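Cysteine protease-like virA (Shigella flexneri, PDB 3EB8) is a secreted virulence effector that promotes bacterial entry into epithelial cells and spreading within and between them, although its proposed tubulin-protease activity is disputed. Local coordinates at residues I95-S100 and I113-N118; F228-T233 and E336-A341; T233-Q238 and T323-H328; N264-Q269 and S309-N314. All blocks are in the same frame, centred on the assembly; numbering follows the deposited sequence.

Interaction 1. Residues I95-S100 and I113-N118; sequences ITAPVS and IETAIN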
loop_
_atom_site.group_PDB
_atom_site.type_symbol
_atom_site.label_atom_id
_atom_site.label_comp_id
_atom_site.label_asym_id
_atom_site.label_seq_id
_atom_site.Cartn_x
_atom_site.Cartn_y
_atom_site.Cartn_z
ATOM N N ILE A 95 5.881 0.070 -14.460
ATOM C CA ILE A 95 6.454 -1.259 -14.368
ATOM C C ILE A 95 5.680 -2.172 -15.300
ATOM O O ILE A 95 4.452 -2.239 -15.236
ATOM C CB ILE A 95 6.343 -1.824 -12.928
ATOM C CG1 ILE A 95 6.906 -0.828 -11.904
ATOM C CG2 ILE A 95 7.020 -3.191 -12.818
ATOM C CD1 ILE A 95 8.299 -0.351 -12.230
ATOM N N THR A 96 6.388 -2.862 -16.179
ATOM C CA THR A 96 5.738 -3.806 -17.066
ATOM C C THR A 96 5.499 -5.176 -16.432
ATOM O O THR A 96 6.399 -5.787 -15.861
ATOM C CB THR A 96 6.519 -3.967 -18.336
ATOM O OG1 THR A 96 6.646 -2.687 -18.972
ATOM C CG2 THR A 96 5.778 -4.916 -19.264
ATOM N N ALA A 97 4.259 -5.640 -16.511
ATOM C CA ALA A 97 3.894 -6.963 -16.020
ATOM C C ALA A 97 4.061 -7.975 -17.144
ATOM O O ALA A 97 3.969 -7.623 -18.321
ATOM C CB ALA A 97 2.479 -6.975 -15.519
ATOM N N PRO A 98 4.319 -9.236 -16.779
ATOM C CA PRO A 98 4.586 -10.326 -17.728
ATOM C C PRO A 98 3.328 -10.872 -18.406
ATOM O O PRO A 98 3.031 -12.056 -18.246
ATOM C CB PRO A 98 5.185 -11.431 -16.840
ATOM C CG PRO A 98 5.364 -10.822 -15.458
ATOM C CD PRO A 98 4.424 -9.677 -15.378
ATOM N N VAL A 99 2.595 -10.029 -19.127
ATOM C CA VAL A 99 1.475 -10.473 -19.958
ATOM C C VAL A 99 1.333 -9.467 -21.041
ATOM O O VAL A 99 1.719 -8.318 -20.872
ATOM C CB VAL A 99 0.100 -10.425 -19.252
ATOM C CG1 VAL A 99 -0.289 -11.772 -18.706
ATOM C CG2 VAL A 99 0.039 -9.308 -18.202
ATOM N N SER A 100 0.737 -9.882 -22.144
ATOM C CA SER A 100 0.425 -8.949 -23.200
ATOM C C SER A 100 -0.995 -8.484 -22.953
ATOM O O SER A 100 -1.878 -9.278 -22.638
ATOM C CB SER A 100 0.598 -9.587 -24.573
ATOM O OG SER A 100 0.250 -10.950 -24.532
ATOM N N ILE A 113 -2.136 -7.386 -11.620
ATOM C CA ILE A 113 -2.504 -7.315 -10.210
ATOM C C ILE A 113 -1.336 -7.743 -9.337
ATOM O O ILE A 113 -0.978 -7.049 -8.381
ATOM C CB ILE A 113 -3.727 -8.205 -9.908
ATOM C CG1 ILE A 113 -5.006 -7.524 -10.398
ATOM C CG2 ILE A 113 -3.833 -8.502 -8.420
ATOM C CD1 ILE A 113 -6.100 -8.506 -10.776
ATOM N N GLU A 114 -0.746 -8.885 -9.669
ATOM C CA GLU A 114 0.389 -9.418 -8.915
ATOM C C GLU A 114 1.587 -8.457 -8.906
ATOM O O GLU A 114 2.143 -8.147 -7.850
ATOM C CB GLU A 114 0.801 -10.777 -9.479
ATOM C CG GLU A 114 2.068 -11.329 -8.894
ATOM C CD GLU A 114 1.858 -11.862 -7.495
ATOM O OE1 GLU A 114 0.695 -11.855 -7.026
ATOM O OE2 GLU A 114 2.855 -12.283 -6.864
ATOM N N THR A 115 1.960 -7.984 -10.091
ATOM C CA THR A 115 3.024 -7.008 -10.234
ATOM C C THR A 115 2.738 -5.752 -9.427
ATOM O O THR A 115 3.620 -5.250 -8.745
ATOM C CB THR A 115 3.211 -6.607 -11.698
ATOM O OG1 THR A 115 3.519 -7.772 -12.469
ATOM C CG2 THR A 115 4.329 -5.550 -11.833
ATOM N N ALA A 116 1.512 -5.241 -9.507
ATOM C CA ALA A 116 1.146 -4.048 -8.748
ATOM C C ALA A 116 1.264 -4.288 -7.246
ATOM O O ALA A 116 1.754 -3.426 -6.506
ATOM C CB ALA A 116 -0.253 -3.595 -9.091
ATOM N N ILE A 117 0.813 -5.456 -6.795
ATOM C CA ILE A 117 0.889 -5.787 -5.386
ATOM C C ILE A 117 2.336 -5.697 -4.876
ATOM O O ILE A 117 2.599 -5.181 -3.791
ATOM C CB ILE A 117 0.280 -7.183 -5.094
ATOM C CG1 ILE A 117 -1.251 -7.140 -5.182
ATOM C CG2 ILE A 117 0.697 -7.691 -3.732
ATOM C CD1 ILE A 117 -1.913 -8.511 -4.961
ATOM N N ASN A 118 3.279 -6.154 -5.684
ATOM C CA ASN A 118 4.663 -6.250 -5.233
ATOM C C ASN A 118 5.655 -5.182 -5.729
ATOM O O ASN A 118 6.860 -5.307 -5.504
ATOM C CB ASN A 118 5.196 -7.653 -5.521
ATOM C CG ASN A 118 4.435 -8.725 -4.754
ATOM O OD1 ASN A 118 3.870 -9.645 -5.342
ATOM N ND2 ASN A 118 4.392 -8.587 -3.430
#
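Thr115, on helix 110-118, sets both branches of its side chain against strand 94-97, and it carries most of the contact. The two branches do different work. The methyl CG2 lies anti to the backbone N (chi1 -59° for OG1) and meets a methyl of the strand, Thr115 CG2 lying 3.7 Å from Ile95 CG2. The hydroxyl branch sits beside the backbone N and faces Ala97, with Thr115 OG1 3.3 Å from Ala97 CB. Thr115 CB closes on the same methyl, 3.9 Å from Ala97 CB. Ile95 comes in with CG2 alone, because the CG1-CD1 arm turns off in another direction. The ring of Pro98 runs alongside the threonine in the opposite sense, Pro98 CD 3.6 Å from Thr115 OG1; Pro98 is the centre of an inverse gamma turn.

The strand runs parallel to strand 348-356 in the mixed sheet, pairing through Ile95 and Ala97, and Thr115 also rests on Ile354 of that neighbour. The contact thus seats the helix on the sheet. The hydroxyl makes its hydrogen bond within the helix, to the carbonyl O of Glu111, one turn back. It can therefore press on Ala97 and Pro98 while already satisfied, and across the gap between helix and strand the contact works purely through van der Waals touch.

Interaction 2. Residues F228-T233 and E336-A341; sequences FISALT and EGLRNA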
loop_
_atom_site.group_PDB
_atom_site.type_symbol
_atom_site.label_atom_id
_atom_site.label_comp_id
_atom_site.label_asym_id
_atom_site.label_seq_id
_atom_site.Cartn_x
_atom_site.Cartn_y
_atom_site.Cartn_z
ATOM N N PHE A 228 -5.517 -1.005 17.045
ATOM C CA PHE A 228 -5.526 -1.896 15.903
ATOM C C PHE A 228 -6.813 -1.740 15.072
ATOM O O PHE A 228 -6.766 -1.660 13.846
ATOM C CB PHE A 228 -5.334 -3.361 16.304
ATOM C CG PHE A 228 -5.426 -4.291 15.136
ATOM C CD1 PHE A 228 -4.345 -4.451 14.279
ATOM C CD2 PHE A 228 -6.624 -4.933 14.837
ATOM C CE1 PHE A 228 -4.446 -5.270 13.153
ATOM C CE2 PHE A 228 -6.729 -5.761 13.724
ATOM C CZ PHE A 228 -5.643 -5.932 12.874
ATOM N N ILE A 229 -7.959 -1.702 15.742
ATOM C CA ILE A 229 -9.216 -1.501 15.028
ATOM C C ILE A 229 -9.142 -0.201 14.234
ATOM O O ILE A 229 -9.555 -0.129 13.078
ATOM C CB ILE A 229 -10.412 -1.444 15.997
ATOM C CG1 ILE A 229 -10.513 -2.754 16.789
ATOM C CG2 ILE A 229 -11.698 -1.133 15.238
ATOM C CD1 ILE A 229 -10.495 -4.014 15.910
ATOM N N SER A 230 -8.574 0.811 14.875
ATOM C CA SER A 230 -8.421 2.124 14.285
ATOM C C SER A 230 -7.519 2.046 13.067
ATOM O O SER A 230 -7.815 2.655 12.040
ATOM C CB SER A 230 -7.855 3.108 15.322
ATOM O OG SER A 230 -8.796 3.378 16.352
ATOM N N ALA A 231 -6.430 1.284 13.182
ATOM C CA ALA A 231 -5.470 1.133 12.085
ATOM C C ALA A 231 -6.080 0.402 10.884
ATOM O O ALA A 231 -5.952 0.840 9.733
ATOM C CB ALA A 231 -4.242 0.402 12.560
ATOM N N LEU A 232 -6.733 -0.724 11.162
ATOM C CA LEU A 232 -7.425 -1.500 10.137
ATOM C C LEU A 232 -8.512 -0.690 9.405
ATOM O O LEU A 232 -8.555 -0.653 8.166
ATOM C CB LEU A 232 -8.051 -2.737 10.771
ATOM C CG LEU A 232 -8.961 -3.614 9.906
ATOM C CD1 LEU A 232 -8.224 -4.152 8.670
ATOM C CD2 LEU A 232 -9.538 -4.753 10.740
ATOM N N THR A 233 -9.392 -0.042 10.169
ATOM C CA THR A 233 -10.519 0.670 9.560
ATOM C C THR A 233 -10.061 1.921 8.828
ATOM O O THR A 233 -10.514 2.207 7.734
ATOM C CB THR A 233 -11.649 1.006 10.577
ATOM O OG1 THR A 233 -11.149 1.844 11.627
ATOM C CG2 THR A 233 -12.211 -0.275 11.184
ATOM N N GLU A 336 -13.077 11.301 14.789
ATOM C CA GLU A 336 -12.256 12.215 15.595
ATOM C C GLU A 336 -10.908 11.578 15.950
ATOM O O GLU A 336 -9.865 12.176 15.727
ATOM C CB GLU A 336 -12.976 12.704 16.878
ATOM C CG GLU A 336 -12.075 13.586 17.764
ATOM C CD GLU A 336 -12.788 14.233 18.923
ATOM O OE1 GLU A 336 -12.106 14.675 19.884
ATOM O OE2 GLU A 336 -14.030 14.318 18.867
ATOM N N GLY A 337 -10.945 10.373 16.512
ATOM C CA GLY A 337 -9.729 9.634 16.828
ATOM C C GLY A 337 -8.768 9.528 15.643
ATOM O O GLY A 337 -7.570 9.793 15.772
ATOM N N LEU A 338 -9.311 9.159 14.483
ATOM C CA LEU A 338 -8.526 8.951 13.263
ATOM C C LEU A 338 -7.887 10.244 12.691
ATOM O O LEU A 338 -6.678 10.307 12.508
ATOM C CB LEU A 338 -9.370 8.227 12.194
ATOM C CG LEU A 338 -9.866 6.811 12.525
ATOM C CD1 LEU A 338 -10.387 6.034 11.301
ATOM C CD2 LEU A 338 -8.764 6.038 13.208
ATOM N N ARG A 339 -8.682 11.276 12.422
ATOM C CA ARG A 339 -8.125 12.501 11.867
ATOM C C ARG A 339 -7.083 13.138 12.803
ATOM O O ARG A 339 -6.144 13.776 12.340
ATOM C CB ARG A 339 -9.232 13.495 11.548
ATOM C CG ARG A 339 -10.051 13.904 12.769
ATOM C CD ARG A 339 -11.237 14.763 12.413
ATOM N NE ARG A 339 -11.633 15.556 13.565
ATOM C CZ ARG A 339 -12.818 15.484 14.161
ATOM N NH1 ARG A 339 -13.749 14.664 13.696
ATOM N NH2 ARG A 339 -13.076 16.246 15.217
ATOM N N ASN A 340 -7.249 12.972 14.114
ATOM C CA ASN A 340 -6.253 13.467 15.067
ATOM C C ASN A 340 -5.010 12.569 15.149
ATOM O O ASN A 340 -3.902 13.067 15.238
ATOM C CB ASN A 340 -6.865 13.684 16.452
ATOM C CG ASN A 340 -7.586 15.022 16.574
ATOM O OD1 ASN A 340 -6.957 16.081 16.729
ATOM N ND2 ASN A 340 -8.909 14.977 16.546
ATOM N N ALA A 341 -5.199 11.255 15.082
ATOM C CA ALA A 341 -4.074 10.310 15.110
ATOM C C ALA A 341 -3.286 10.254 13.789
ATOM O O ALA A 341 -2.072 10.057 13.801
ATOM C CB ALA A 341 -4.541 8.920 15.521
#
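Ser230 and Leu338 make the van der Waals part of this contact between helix 226-234 and helix 335-341, and one branch of the leucine does nearly all of it. Leu338 CD2 sits over the Ser230 backbone and side chain together, 3.7 Å from Ser230 CB and 3.7 Å from Ser230 O, with the hydroxyl a little further off. The leucine leads with CG anti to its own carbonyl carbon (chi1 -63°), which sends the isobutyl group across the gap. The other methyl, Leu338 CD1, comes only to 4.3 Å from Thr233 OG1, one turn further along the helix. The small serine is consistent with the close approach of the helices, Ser230 CA and Leu338 CA being 6.9 Å apart.

The hydrogen bonds run within each helix. Thr233 OG1 donates to Ile229 O at 2.9 Å, tilted 30° from the carbonyl plane, while Thr233 N reaches the same oxygen from the opposite face; Ile229 O is thus gripped twice. Ser230 OG likewise turns back, to Pro226 O. Both hydroxyls beside the leucine therefore find their polar partners in their own helix.

Helix 226-234 belongs to the region assigned to tubulin binding. It also meets helix 167-176 through Ile229 and Leu232, helix 140-149 through Thr233, and strand 300-312 through Ala231, while Leu338 also reaches Val140 of helix 140-149.

Interaction 3. Residues T233-Q238 and T323-H328; sequences TSAFWQ and TSYLVH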
loop_
_atom_site.group_PDB
_atom_site.type_symbol
_atom_site.label_atom_id
_atom_site.label_comp_id
_atom_site.label_asym_id
_atom_site.label_seq_id
_atom_site.Cartn_x
_atom_site.Cartn_y
_atom_site.Cartn_z
ATOM N N THR A 233 -9.392 -0.042 10.169
ATOM C CA THR A 233 -10.519 0.670 9.560
ATOM C C THR A 233 -10.061 1.921 8.828
ATOM O O THR A 233 -10.514 2.207 7.734
ATOM C CB THR A 233 -11.649 1.006 10.577
ATOM O OG1 THR A 233 -11.149 1.844 11.627
ATOM C CG2 THR A 233 -12.211 -0.275 11.184
ATOM N N SER A 234 -9.128 2.647 9.416
ATOM C CA SER A 234 -8.659 3.869 8.790
ATOM C C SER A 234 -8.113 3.615 7.392
ATOM O O SER A 234 -8.155 4.512 6.540
ATOM C CB SER A 234 -7.581 4.526 9.643
ATOM O OG SER A 234 -6.359 3.826 9.555
ATOM N N ALA A 235 -7.593 2.406 7.171
ATOM C CA ALA A 235 -6.924 2.057 5.918
ATOM C C ALA A 235 -7.865 2.114 4.717
ATOM O O ALA A 235 -7.418 2.210 3.580
ATOM C CB ALA A 235 -6.256 0.669 6.003
ATOM N N PHE A 236 -9.167 2.048 4.987
ATOM C CA PHE A 236 -10.175 2.022 3.931
ATOM C C PHE A 236 -10.759 3.414 3.605
ATOM O O PHE A 236 -11.509 3.551 2.645
ATOM C CB PHE A 236 -11.306 1.036 4.277
ATOM C CG PHE A 236 -10.884 -0.410 4.279
ATOM C CD1 PHE A 236 -10.292 -0.974 5.398
ATOM C CD2 PHE A 236 -11.087 -1.212 3.158
ATOM C CE1 PHE A 236 -9.904 -2.311 5.396
ATOM C CE2 PHE A 236 -10.698 -2.548 3.154
ATOM C CZ PHE A 236 -10.110 -3.099 4.273
ATOM N N TRP A 237 -10.438 4.444 4.394
ATOM C CA TRP A 237 -11.019 5.758 4.105
ATOM C C TRP A 237 -10.772 6.183 2.628
ATOM O O TRP A 237 -9.635 6.164 2.141
ATOM C CB TRP A 237 -10.555 6.837 5.101
ATOM C CG TRP A 237 -11.262 8.167 4.875
ATOM C CD1 TRP A 237 -12.603 8.358 4.650
ATOM C CD2 TRP A 237 -10.668 9.463 4.844
ATOM N NE1 TRP A 237 -12.872 9.684 4.480
ATOM C CE2 TRP A 237 -11.707 10.391 4.591
ATOM C CE3 TRP A 237 -9.363 9.941 5.030
ATOM C CZ2 TRP A 237 -11.483 11.775 4.512
ATOM C CZ3 TRP A 237 -9.139 11.325 4.951
ATOM C CH2 TRP A 237 -10.203 12.224 4.685
ATOM N N GLN A 238 -11.838 6.551 1.920
ATOM C CA GLN A 238 -11.745 6.768 0.471
ATOM C C GLN A 238 -10.792 7.893 0.059
ATOM O O GLN A 238 -10.233 7.859 -1.029
ATOM C CB GLN A 238 -13.130 7.018 -0.112
ATOM C CG GLN A 238 -13.885 8.169 0.547
ATOM C CD GLN A 238 -15.248 8.415 -0.097
ATOM O OE1 GLN A 238 -16.296 8.069 0.468
ATOM N NE2 GLN A 238 -15.236 9.001 -1.294
ATOM N N THR A 323 -0.557 4.605 0.640
ATOM C CA THR A 323 -0.376 5.486 1.773
ATOM C C THR A 323 0.080 4.684 2.974
ATOM O O THR A 323 -0.517 3.661 3.307
ATOM C CB THR A 323 -1.665 6.172 2.161
ATOM O OG1 THR A 323 -2.325 6.639 0.981
ATOM C CG2 THR A 323 -1.383 7.339 3.123
ATOM N N SER A 324 1.138 5.163 3.621
ATOM C CA SER A 324 1.655 4.560 4.835
ATOM C C SER A 324 1.670 5.582 5.980
ATOM O O SER A 324 1.900 6.777 5.760
ATOM C CB SER A 324 3.071 4.070 4.598
ATOM O OG SER A 324 3.905 5.187 4.383
ATOM N N TYR A 325 1.467 5.083 7.197
ATOM C CA TYR A 325 1.422 5.897 8.389
ATOM C C TYR A 325 1.480 5.047 9.662
ATOM O O TYR A 325 1.295 3.818 9.635
ATOM C CB TYR A 325 0.141 6.714 8.410
ATOM C CG TYR A 325 -1.088 5.889 8.176
ATOM C CD1 TYR A 325 -1.815 5.372 9.223
ATOM C CD2 TYR A 325 -1.521 5.624 6.895
ATOM C CE1 TYR A 325 -2.948 4.620 8.990
ATOM C CE2 TYR A 325 -2.640 4.872 6.650
ATOM C CZ TYR A 325 -3.355 4.373 7.687
ATOM O OH TYR A 325 -4.486 3.634 7.415
ATOM N N LEU A 326 1.701 5.735 10.779
ATOM C CA LEU A 326 1.718 5.141 12.107
ATOM C C LEU A 326 0.410 5.444 12.839
ATOM O O LEU A 326 -0.076 6.575 12.818
ATOM C CB LEU A 326 2.850 5.779 12.903
ATOM C CG LEU A 326 3.865 4.904 13.611
ATOM C CD1 LEU A 326 4.600 4.040 12.594
ATOM C CD2 LEU A 326 4.830 5.815 14.337
ATOM N N VAL A 327 -0.149 4.441 13.497
ATOM C CA VAL A 327 -1.266 4.660 14.401
ATOM C C VAL A 327 -0.820 4.413 15.836
ATOM O O VAL A 327 -0.456 3.284 16.191
ATOM C CB VAL A 327 -2.443 3.724 14.096
ATOM C CG1 VAL A 327 -3.607 4.057 15.033
ATOM C CG2 VAL A 327 -2.849 3.827 12.629
ATOM N N HIS A 328 -0.849 5.468 16.655
ATOM C CA HIS A 328 -0.361 5.415 18.035
ATOM C C HIS A 328 -1.250 4.545 18.949
ATOM O O HIS A 328 -2.437 4.338 18.687
ATOM C CB HIS A 328 -0.179 6.844 18.602
ATOM C CG HIS A 328 -1.448 7.479 19.091
ATOM N ND1 HIS A 328 -2.131 8.440 18.372
ATOM C CD2 HIS A 328 -2.164 7.282 20.225
ATOM C CE1 HIS A 328 -3.215 8.804 19.037
ATOM N NE2 HIS A 328 -3.260 8.113 20.163
#
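Tyr325 drives the phenol end of its ring into the chain at Ser234 and Ala235, overlapping the serine hydroxyl and the alanine backbone. The motif it meets is a type I beta turn, Ser234 to Trp237, in which Trp237 N bonds to Ser234 O in the chain near the end of helix 226-234. Tyr325 itself sits in strand 315-327 of the mixed sheet, paired with Val302 of the adjoining strand, so the contact pins the end of the helix to the sheet.

One hydrogen bond joins the two segments, Ser234 OG to Tyr325 OH at 2.9 Å, and either hydroxyl could be the donor. The serine oxygen comes in at the ring edge, near the ring plane, 3.5 Å from Tyr325 CE1. It reaches there because OG stands between the backbone N and carbonyl carbon (chi1 74°); the same oxygen is also hydrogen-bonded to Ala231 O inside the helix. The tyrosine ring takes the matching crowded position (chi1 51°), which projects it from the strand toward the helix end. Val327 CG2 lies in the ring plane at its edge, Val302 of the neighbouring strand packs beside the tyrosine, and so does Ile342 from a loop.

The buried phenol oxygen is further enclosed by alanine: Tyr325 OH lies 3.7 Å from Ala235 CB, and 3.3 Å from Ala235 CA.

Interaction 4. Residues N264-Q269 and S309-N314; sequences NFMPEQ and SHITCN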
loop_
_atom_site.group_PDB
_atom_site.type_symbol
_atom_site.label_atom_id
_atom_site.label_comp_id
_atom_site.label_asym_id
_atom_site.label_seq_id
_atom_site.Cartn_x
_atom_site.Cartn_y
_atom_site.Cartn_z
ATOM N N ASN A 264 -8.634 6.697 -26.588
ATOM C CA ASN A 264 -7.822 6.325 -27.740
ATOM C C ASN A 264 -7.913 4.825 -28.060
ATOM O O ASN A 264 -8.057 4.434 -29.210
ATOM C CB ASN A 264 -6.365 6.713 -27.466
ATOM C CG ASN A 264 -5.690 7.340 -28.655
ATOM O OD1 ASN A 264 -6.351 7.876 -29.540
ATOM N ND2 ASN A 264 -4.358 7.289 -28.680
ATOM N N PHE A 265 -7.855 3.990 -27.026
ATOM C CA PHE A 265 -7.675 2.554 -27.211
ATOM C C PHE A 265 -8.922 1.714 -26.956
ATOM O O PHE A 265 -9.131 0.706 -27.628
ATOM C CB PHE A 265 -6.502 2.039 -26.362
ATOM C CG PHE A 265 -5.199 2.759 -26.629
ATOM C CD1 PHE A 265 -4.519 3.386 -25.605
ATOM C CD2 PHE A 265 -4.678 2.827 -27.914
ATOM C CE1 PHE A 265 -3.331 4.061 -25.848
ATOM C CE2 PHE A 265 -3.484 3.503 -28.173
ATOM C CZ PHE A 265 -2.817 4.122 -27.138
ATOM N N MET A 266 -9.752 2.108 -26.000
ATOM C CA MET A 266 -10.942 1.309 -25.700
ATOM C C MET A 266 -12.144 2.149 -25.269
ATOM O O MET A 266 -12.611 2.027 -24.132
ATOM C CB MET A 266 -10.615 0.252 -24.653
ATOM C CG MET A 266 -9.791 0.756 -23.485
ATOM S SD MET A 266 -8.856 -0.546 -22.627
ATOM C CE MET A 266 -10.129 -1.745 -22.247
ATOM N N PRO A 267 -12.646 2.999 -26.183
ATOM C CA PRO A 267 -13.787 3.889 -25.953
ATOM C C PRO A 267 -15.041 3.083 -25.620
ATOM O O PRO A 267 -15.833 3.492 -24.778
ATOM C CB PRO A 267 -13.984 4.594 -27.310
ATOM C CG PRO A 267 -12.809 4.275 -28.134
ATOM C CD PRO A 267 -12.174 3.034 -27.578
ATOM N N GLU A 268 -15.210 1.945 -26.285
ATOM C CA GLU A 268 -16.417 1.131 -26.158
ATOM C C GLU A 268 -16.333 0.195 -24.957
ATOM O O GLU A 268 -17.341 -0.097 -24.317
ATOM C CB GLU A 268 -16.671 0.335 -27.451
ATOM C CG GLU A 268 -15.812 -0.935 -27.623
ATOM C CD GLU A 268 -14.312 -0.669 -27.620
ATOM O OE1 GLU A 268 -13.901 0.452 -27.967
ATOM O OE2 GLU A 268 -13.538 -1.586 -27.271
ATOM N N GLN A 269 -15.118 -0.249 -24.644
ATOM C CA GLN A 269 -14.895 -1.223 -23.575
ATOM C C GLN A 269 -15.228 -0.682 -22.189
ATOM O O GLN A 269 -15.004 0.484 -21.890
ATOM C CB GLN A 269 -13.462 -1.748 -23.614
ATOM C CG GLN A 269 -13.238 -2.951 -22.728
ATOM C CD GLN A 269 -14.030 -4.163 -23.182
ATOM O OE1 GLN A 269 -14.622 -4.867 -22.362
ATOM N NE2 GLN A 269 -14.046 -4.412 -24.492
ATOM N N SER A 309 -7.878 0.986 -11.666
ATOM C CA SER A 309 -7.449 0.570 -12.999
ATOM C C SER A 309 -6.936 1.785 -13.783
ATOM O O SER A 309 -7.399 2.908 -13.566
ATOM C CB SER A 309 -8.611 -0.068 -13.742
ATOM O OG SER A 309 -9.545 0.929 -14.078
ATOM N N HIS A 310 -5.993 1.550 -14.694
ATOM C CA HIS A 310 -5.383 2.608 -15.487
ATOM C C HIS A 310 -5.124 2.112 -16.909
ATOM O O HIS A 310 -4.323 1.194 -17.109
ATOM C CB HIS A 310 -4.053 3.044 -14.863
ATOM C CG HIS A 310 -3.484 4.285 -15.476
ATOM N ND1 HIS A 310 -2.417 4.275 -16.354
ATOM C CD2 HIS A 310 -3.855 5.582 -15.359
ATOM C CE1 HIS A 310 -2.154 5.508 -16.738
ATOM N NE2 HIS A 310 -3.009 6.321 -16.147
ATOM N N ILE A 311 -5.787 2.703 -17.901
ATOM C CA ILE A 311 -5.567 2.266 -19.270
ATOM C C ILE A 311 -4.241 2.801 -19.778
ATOM O O ILE A 311 -3.970 3.996 -19.693
ATOM C CB ILE A 311 -6.705 2.685 -20.235
ATOM C CG1 ILE A 311 -8.068 2.323 -19.639
ATOM C CG2 ILE A 311 -6.511 2.031 -21.600
ATOM C CD1 ILE A 311 -8.160 0.891 -19.136
ATOM N N THR A 312 -3.408 1.902 -20.285
ATOM C CA THR A 312 -2.134 2.274 -20.874
ATOM C C THR A 312 -2.210 1.985 -22.356
ATOM O O THR A 312 -3.235 1.516 -22.854
ATOM C CB THR A 312 -0.972 1.442 -20.293
ATOM O OG1 THR A 312 -1.115 0.074 -20.716
ATOM C CG2 THR A 312 -0.955 1.518 -18.751
ATOM N N CYS A 313 -1.118 2.252 -23.061
ATOM C CA CYS A 313 -1.067 1.993 -24.497
ATOM C C CYS A 313 -1.007 0.489 -24.816
ATOM O O CYS A 313 -1.008 0.103 -25.984
ATOM C CB CYS A 313 0.148 2.679 -25.104
ATOM S SG CYS A 313 1.627 2.056 -24.354
ATOM N N ASN A 314 -0.956 -0.350 -23.784
ATOM C CA ASN A 314 -0.941 -1.807 -23.973
ATOM C C ASN A 314 -2.205 -2.517 -23.493
ATOM O O ASN A 314 -2.427 -3.683 -23.802
ATOM C CB ASN A 314 0.264 -2.427 -23.275
ATOM C CG ASN A 314 1.576 -2.032 -23.916
ATOM O OD1 ASN A 314 1.603 -1.503 -25.031
ATOM N ND2 ASN A 314 2.678 -2.300 -23.219
#
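The ST turn at Thr312 to Asn314 meets the C-terminal end of helix 245-265, where the ring of Phe265 meets the turn backbone. Phe265 CE1 comes to 3.4 Å from Cys313 CA and 3.8 Å from Cys313 CB, and Phe265 CD1 lies 3.6 Å from Thr312 O. Thr312 O and Cys313 CA both come at the ring obliquely. With CG anti to the carbonyl carbon (chi1 -56°), the ring points from the helix end to the Thr312-Cys313 backbone. Asn264 CB sits over the centre of one ring face, and the ring of Phe103 meets Phe265 at nearly parallel planes.

Strands 300-312 and 315-327 are joined here in a beta-hairpin, whose tight connection is shaped by Thr312: its OG1 accepts from Asn314 N at 3.1 Å (159° at the hydrogen) and is also hydrogen-bonded to Ser355 OG. The helix thus ends against the tip of the hairpin, and Ile311 O takes a bond from Asn261 ND2, one turn before Phe265.

Met266, the first residue to leave the helix, makes the second apolar patch. Its chain bends at the sulfur (chi3 -53°) and crosses obliquely over Ile311, with Met266 SD 3.6 Å from Ile311 CG2 and 3.8 Å from Ile311 CD1. Both sides of this patch are buried, and Val271 packs against methionine and isoleucine alike, while Val316 and Phe103 press on the methionine.

How the interactions relate
Interaction 1 closes first along the chain; the other three follow, with interaction 4 falling between the two segments of interaction 3, and interaction 3 between those of interaction 2. Interactions 2 and 3 share Thr233 and helix 226-234, lie about 7 Å apart between centres, and touch directly, Leu338 CD1 standing 3.6 Å from Ser234 CB. Interactions 1 and 4 lie on the other side of the chain centre from interaction 2, about 17 Å apart between centres. Interactions 1, 3 and 4 all reach the mixed sheet, the last two through neighbouring strands 315-327 and 300-312. Helices are thereby anchored along this sheet, including two from the tubulin-binding region.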